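Local coordinates for flavin prenyltransferase UbiX (Methanocaldococcus jannaschii, PDB 6M8V), which probably prenylates reduced FMN at N5 and C6 with dimethylallyl phosphate, supplying the prenyl-FMN cofactor for UbiD-type decarboxylases, at residues K38-I41 against K42-D46; C105-A108 against L109-R112. All blocks are in the same frame, centred on the assembly; numbering follows the deposited sequence.

Contacts 1 and 2 are both turns within single helices, 35-45 and 100-110, that lie on opposite sides of the chain's centre. Their centres are 29 Å apart and their nearest atoms about 16 Å, so they do not touch. In contact 1, I40 lies against the bound FMN. Contact 2 ends its helix at a junction of subunits, where K110 binds a phosphate ion; the side chain of D106 lies about 6 Å from a bound FMN. The two contacts serve different copies of the site, and Y150 links them: Y150 of one neighbouring subunit packs on E44 in contact 1, and Y150 of another bonds the phosphate in contact 2.

Contact 1 (K38-I41 against K42-D46); sequences KKII and KEELD. With FMN (flavin mononucleotide), chain B.
I40 and E44, one turn apart on helix 35-45, run alongside each other in the same direction, with I40 CG2 3.7 Å from the carboxylate carbon CD of E44. The two branches of I40 divide the work. CG2 is anti to the backbone N and lies along E44, while CG1, anti to the carbonyl carbon (chi1 -68°), carries CD1 out to the flavin. I40 CD1 sits 3.7 Å from C6 of FMN and 3.8 Å from C7 of FMN, and since it stands almost directly above the plane of the dimethylbenzene ring, this is a methyl on a ring face.

The backbone sets this spacing through consecutive i to i+4 hydrogen bonds. E44 N reaches I40 O at 2.8 Å with an N-H...O angle of 162°, and L45 N reaches I41 O at 2.9 Å with a more bent 145°. On another side of the helix I41 CG2 and L45 CD1 approach only to 4.3 Å, a loose apolar contact; D46, with positive phi, then leaves the helix.

Further out, both oxygens of the extended E44 side chain are held, OE2 by S11 OG and OE1 by G12 N. S11 lines the FMN pocket, and Y150 of the second subunit, predicted to bind dimethylallyl phosphate, packs on E44. I40, E44 and L45 pack on V13 of helix 13-22, and K38 makes a salt bridge with E61.

Two bonds thus hold the carboxylate beside I40 CG2 and tie it to S11, while CD1 presents an apolar methyl near C6, a predicted prenylation site.

Contact 2 (C105-A108 against L109-R112); sequences CDIA and LKER. With PO4 (phosphate ion), chain C.
E111 N donates to I107 O at 2.8 Å, with an N-H...O angle of 163°, in the last turn of helix 100-110, and R112 with positive phi ends the helix in a Schellman motif. The preceding i to i+4 bond, from K110 N to D106 O at 3.0 Å, is similarly straight at 162°.

I107 is flanked by both polar side chains of the next turn, each lying alongside it. Its CG1 meets K110 CE at 3.9 Å, and its CG2 meets E111 CG at the same distance. K110 starts from an uncommon rotamer for a helix: CG falls between the backbone N and the carbonyl carbon (chi1 78°), which presses it to 3.4 Å from I107 O. The chain then runs extended back along the helix and bends at chi4, bringing NZ round to two anions. K110 NZ donates to E111 OE2 at 2.8 Å in a salt bridge that uses the anti lone pair of that oxygen, and to O3 of the phosphate ion at 3.0 Å.

Other residues complete the surroundings. S71 OG, G72 N and Y150 OH of the fifth subunit also bond the phosphate. D106 binds H128 and N125 of the fourth subunit, and R112 NH2 bonds S136 O of the fifth.

Because Y150 is predicted to bind dimethylallyl phosphate, the ion, probably from the crystallisation liquor, is consistent with an occupied substrate-phosphate position. K110 NZ is shared among E111, E121 of the fourth subunit and the phosphate, while E111 OE2 is shared between K110 and R166 of the fifth subunit, itself a predicted dimethylallyl phosphate ligand.

Contact 1 (K38-I41 against K42-D46)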
loop_
_atom_site.group_PDB
_atom_site.type_symbol
_atom_site.label_atom_id
_atom_site.label_comp_id
_atom_site.label_asym_id
_atom_site.label_seq_id
_atom_site.Cartn_x
_atom_site.Cartn_y
_atom_site.Cartn_z
ATOM N N LYS A 38 -22.024 -28.139 16.058
ATOM C CA LYS A 38 -22.860 -29.185 16.638
ATOM C C LYS A 38 -22.019 -30.184 17.420
ATOM O O LYS A 38 -22.382 -30.576 18.534
ATOM C CB LYS A 38 -23.655 -29.900 15.548
ATOM C CG LYS A 38 -24.760 -29.071 14.917
ATOM C CD LYS A 38 -25.369 -29.818 13.738
ATOM C CE LYS A 38 -26.563 -29.085 13.153
ATOM N NZ LYS A 38 -27.070 -29.779 11.935
ATOM N N LYS A 39 -20.871 -30.583 16.864
ATOM C CA LYS A 39 -19.977 -31.484 17.585
ATOM C C LYS A 39 -19.355 -30.813 18.803
ATOM O O LYS A 39 -19.130 -31.472 19.821
ATOM C CB LYS A 39 -18.884 -32.001 16.650
ATOM C CG LYS A 39 -19.408 -32.784 15.458
ATOM C CD LYS A 39 -18.408 -32.777 14.315
ATOM C CE LYS A 39 -18.949 -33.507 13.095
ATOM N NZ LYS A 39 -18.095 -33.258 11.898
ATOM N N ILE A 40 -19.078 -29.509 18.730
ATOM C CA ILE A 40 -18.433 -28.839 19.854
ATOM C C ILE A 40 -19.424 -28.625 20.996
ATOM O O ILE A 40 -19.069 -28.757 22.173
ATOM C CB ILE A 40 -17.786 -27.522 19.386
ATOM C CG1 ILE A 40 -16.607 -27.838 18.463
ATOM C CG2 ILE A 40 -17.326 -26.688 20.573
ATOM C CD1 ILE A 40 -15.661 -26.688 18.238
ATOM N N ILE A 41 -20.676 -28.290 20.669
ATOM C CA ILE A 41 -21.726 -28.217 21.684
ATOM C C ILE A 41 -21.822 -29.540 22.436
ATOM O O ILE A 41 -21.919 -29.575 23.669
ATOM C CB ILE A 41 -23.073 -27.852 21.036
ATOM C CG1 ILE A 41 -23.060 -26.417 20.507
ATOM C CG2 ILE A 41 -24.221 -28.053 22.023
ATOM C CD1 ILE A 41 -24.243 -26.110 19.618
ATOM N N LYS A 42 -21.793 -30.651 21.696
ATOM C CA LYS A 42 -21.867 -31.968 22.323
ATOM C C LYS A 42 -20.653 -32.228 23.208
ATOM O O LYS A 42 -20.789 -32.745 24.322
ATOM C CB LYS A 42 -21.994 -33.046 21.243
ATOM C CG LYS A 42 -21.675 -34.468 21.691
ATOM C CD LYS A 42 -22.515 -34.929 22.877
ATOM C CE LYS A 42 -23.964 -35.164 22.488
ATOM N NZ LYS A 42 -24.884 -34.892 23.628
ATOM N N GLU A 43 -19.460 -31.863 22.737
ATOM C CA GLU A 43 -18.247 -32.188 23.478
ATOM C C GLU A 43 -18.050 -31.274 24.681
ATOM O O GLU A 43 -17.647 -31.738 25.752
ATOM C CB GLU A 43 -17.033 -32.115 22.553
ATOM C CG GLU A 43 -15.779 -32.748 23.135
ATOM C CD GLU A 43 -15.813 -34.266 23.096
ATOM O OE1 GLU A 43 -16.840 -34.838 22.662
ATOM O OE2 GLU A 43 -14.807 -34.888 23.498
ATOM N N GLU A 44 -18.328 -29.983 24.530
ATOM C CA GLU A 44 -18.039 -29.015 25.580
ATOM C C GLU A 44 -19.203 -28.803 26.537
ATOM O O GLU A 44 -18.978 -28.469 27.706
ATOM C CB GLU A 44 -17.643 -27.665 24.968
ATOM C CG GLU A 44 -16.258 -27.641 24.333
ATOM C CD GLU A 44 -15.806 -26.238 23.952
ATOM O OE1 GLU A 44 -16.628 -25.296 24.009
ATOM O OE2 GLU A 44 -14.622 -26.075 23.594
ATOM N N LEU A 45 -20.437 -28.960 26.071
ATOM C CA LEU A 45 -21.607 -28.744 26.907
ATOM C C LEU A 45 -22.306 -30.042 27.292
ATOM O O LEU A 45 -23.283 -30.003 28.048
ATOM C CB LEU A 45 -22.588 -27.803 26.199
ATOM C CG LEU A 45 -22.036 -26.398 25.936
ATOM C CD1 LEU A 45 -23.064 -25.509 25.252
ATOM C CD2 LEU A 45 -21.559 -25.770 27.235
ATOM N N ASP A 46 -21.828 -31.184 26.786
ATOM C CA ASP A 46 -22.351 -32.511 27.130
ATOM C C ASP A 46 -23.866 -32.589 26.966
ATOM O O ASP A 46 -24.544 -33.376 27.630
ATOM C CB ASP A 46 -21.929 -32.925 28.542
ATOM C CG ASP A 46 -20.451 -33.265 28.628
ATOM O OD1 ASP A 46 -19.780 -32.786 29.567
ATOM O OD2 ASP A 46 -19.957 -34.002 27.747
HETATM N N1 FMN B . -10.931 -23.354 15.371
HETATM C C2 FMN B . -10.682 -22.071 15.811
HETATM O O2 FMN B . -10.425 -21.226 14.969
HETATM N N3 FMN B . -10.718 -21.736 17.161
HETATM C C4 FMN B . -11.025 -22.730 18.081
HETATM O O4 FMN B . -11.085 -22.508 19.294
HETATM C C4A FMN B . -11.276 -24.021 17.638
HETATM N N5 FMN B . -11.570 -24.982 18.571
HETATM C C5A FMN B . -11.823 -26.265 18.157
HETATM C C6 FMN B . -12.121 -27.213 19.116
HETATM C C7 FMN B . -12.376 -28.513 18.727
HETATM C C7M FMN B . -12.701 -29.528 19.773
HETATM C C8 FMN B . -12.339 -28.865 17.385
HETATM C C8M FMN B . -12.626 -30.281 16.991
HETATM C C9 FMN B . -12.040 -27.911 16.417
HETATM C C9A FMN B . -11.781 -26.602 16.805
HETATM N N10 FMN B . -11.487 -25.635 15.860
HETATM C C10 FMN B . -11.229 -24.342 16.284
HETATM C "C1'" FMN B . -11.424 -25.990 14.396
HETATM C "C2'" FMN B . -12.657 -25.528 13.626
HETATM O "O2'" FMN B . -13.804 -26.177 14.130
HETATM C "C3'" FMN B . -12.539 -25.832 12.141
HETATM O "O3'" FMN B . -11.678 -24.898 11.524
HETATM C "C4'" FMN B . -13.913 -25.845 11.470
HETATM O "O4'" FMN B . -13.755 -26.092 10.092
HETATM C "C5'" FMN B . -14.706 -24.557 11.665
HETATM O "O5'" FMN B . -15.841 -24.592 10.820
HETATM P P FMN B . -17.139 -23.670 11.089
HETATM O O1P FMN B . -17.773 -24.086 12.385
HETATM O O2P FMN B . -16.688 -22.233 11.209
HETATM O O3P FMN B . -18.112 -23.813 9.945
#

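Contact 2 (C105-A108 against L109-R112)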
loop_
_atom_site.group_PDB
_atom_site.type_symbol
_atom_site.label_atom_id
_atom_site.label_comp_id
_atom_site.label_asym_id
_atom_site.label_seq_id
_atom_site.Cartn_x
_atom_site.Cartn_y
_atom_site.Cartn_z
ATOM N N CYS A 105 -23.718 -12.837 7.025
ATOM C CA CYS A 105 -22.715 -11.819 7.341
ATOM C C CYS A 105 -22.441 -10.932 6.137
ATOM O O CYS A 105 -22.358 -9.707 6.270
ATOM C CB CYS A 105 -21.415 -12.460 7.824
ATOM S SG CYS A 105 -21.561 -13.298 9.404
ATOM N N ASP A 106 -22.294 -11.533 4.952
ATOM C CA ASP A 106 -22.061 -10.743 3.746
ATOM C C ASP A 106 -23.252 -9.837 3.452
ATOM O O ASP A 106 -23.083 -8.697 2.998
ATOM C CB ASP A 106 -21.774 -11.675 2.564
ATOM C CG ASP A 106 -21.079 -10.969 1.410
ATOM O OD1 ASP A 106 -20.075 -10.254 1.643
ATOM O OD2 ASP A 106 -21.533 -11.138 0.257
ATOM N N ILE A 107 -24.464 -10.327 3.718
ATOM C CA ILE A 107 -25.666 -9.514 3.569
ATOM C C ILE A 107 -25.640 -8.349 4.547
ATOM O O ILE A 107 -25.935 -7.202 4.188
ATOM C CB ILE A 107 -26.924 -10.383 3.765
ATOM C CG1 ILE A 107 -27.176 -11.254 2.530
ATOM C CG2 ILE A 107 -28.137 -9.519 4.104
ATOM C CD1 ILE A 107 -28.223 -12.340 2.752
ATOM N N ALA A 108 -25.290 -8.631 5.803
ATOM C CA ALA A 108 -25.206 -7.569 6.799
ATOM C C ALA A 108 -24.266 -6.464 6.345
ATOM O O ALA A 108 -24.545 -5.275 6.556
ATOM C CB ALA A 108 -24.756 -8.145 8.144
ATOM N N LEU A 109 -23.154 -6.829 5.698
ATOM C CA LEU A 109 -22.194 -5.814 5.275
ATOM C C LEU A 109 -22.724 -5.008 4.092
ATOM O O LEU A 109 -22.582 -3.781 4.062
ATOM C CB LEU A 109 -20.845 -6.461 4.940
ATOM C CG LEU A 109 -20.038 -7.014 6.130
ATOM C CD1 LEU A 109 -18.906 -7.939 5.681
ATOM C CD2 LEU A 109 -19.479 -5.887 6.995
ATOM N N LYS A 110 -23.339 -5.668 3.107
ATOM C CA LYS A 110 -23.840 -4.906 1.966
ATOM C C LYS A 110 -25.071 -4.082 2.335
ATOM O O LYS A 110 -25.243 -2.976 1.815
ATOM C CB LYS A 110 -24.133 -5.830 0.778
ATOM C CG LYS A 110 -25.436 -6.629 0.850
ATOM C CD LYS A 110 -25.423 -7.767 -0.176
ATOM C CE LYS A 110 -26.761 -8.497 -0.262
ATOM N NZ LYS A 110 -27.802 -7.699 -0.967
ATOM N N GLU A 111 -25.920 -4.579 3.235
ATOM C CA GLU A 111 -27.102 -3.835 3.661
ATOM C C GLU A 111 -26.819 -2.906 4.834
ATOM O O GLU A 111 -27.744 -2.248 5.324
ATOM C CB GLU A 111 -28.242 -4.796 4.028
ATOM C CG GLU A 111 -28.605 -5.815 2.943
ATOM C CD GLU A 111 -29.261 -5.189 1.716
ATOM O OE1 GLU A 111 -29.891 -4.120 1.847
ATOM O OE2 GLU A 111 -29.160 -5.777 0.617
ATOM N N ARG A 112 -25.567 -2.845 5.294
ATOM C CA ARG A 112 -25.149 -1.956 6.379
ATOM C C ARG A 112 -25.914 -2.240 7.670
ATOM O O ARG A 112 -26.341 -1.327 8.374
ATOM C CB ARG A 112 -25.285 -0.486 5.978
ATOM C CG ARG A 112 -24.565 -0.122 4.695
ATOM C CD ARG A 112 -23.040 -0.300 4.792
ATOM N NE ARG A 112 -22.384 0.227 3.591
ATOM C CZ ARG A 112 -21.090 0.514 3.487
ATOM N NH1 ARG A 112 -20.265 0.327 4.512
ATOM N NH2 ARG A 112 -20.619 0.991 2.342
HETATM P P PO4 C . -30.367 -10.416 -2.769
HETATM O O1 PO4 C . -31.012 -11.743 -2.435
HETATM O O2 PO4 C . -31.352 -9.518 -3.484
HETATM O O3 PO4 C . -29.919 -9.732 -1.497
HETATM O O4 PO4 C . -29.176 -10.675 -3.662
#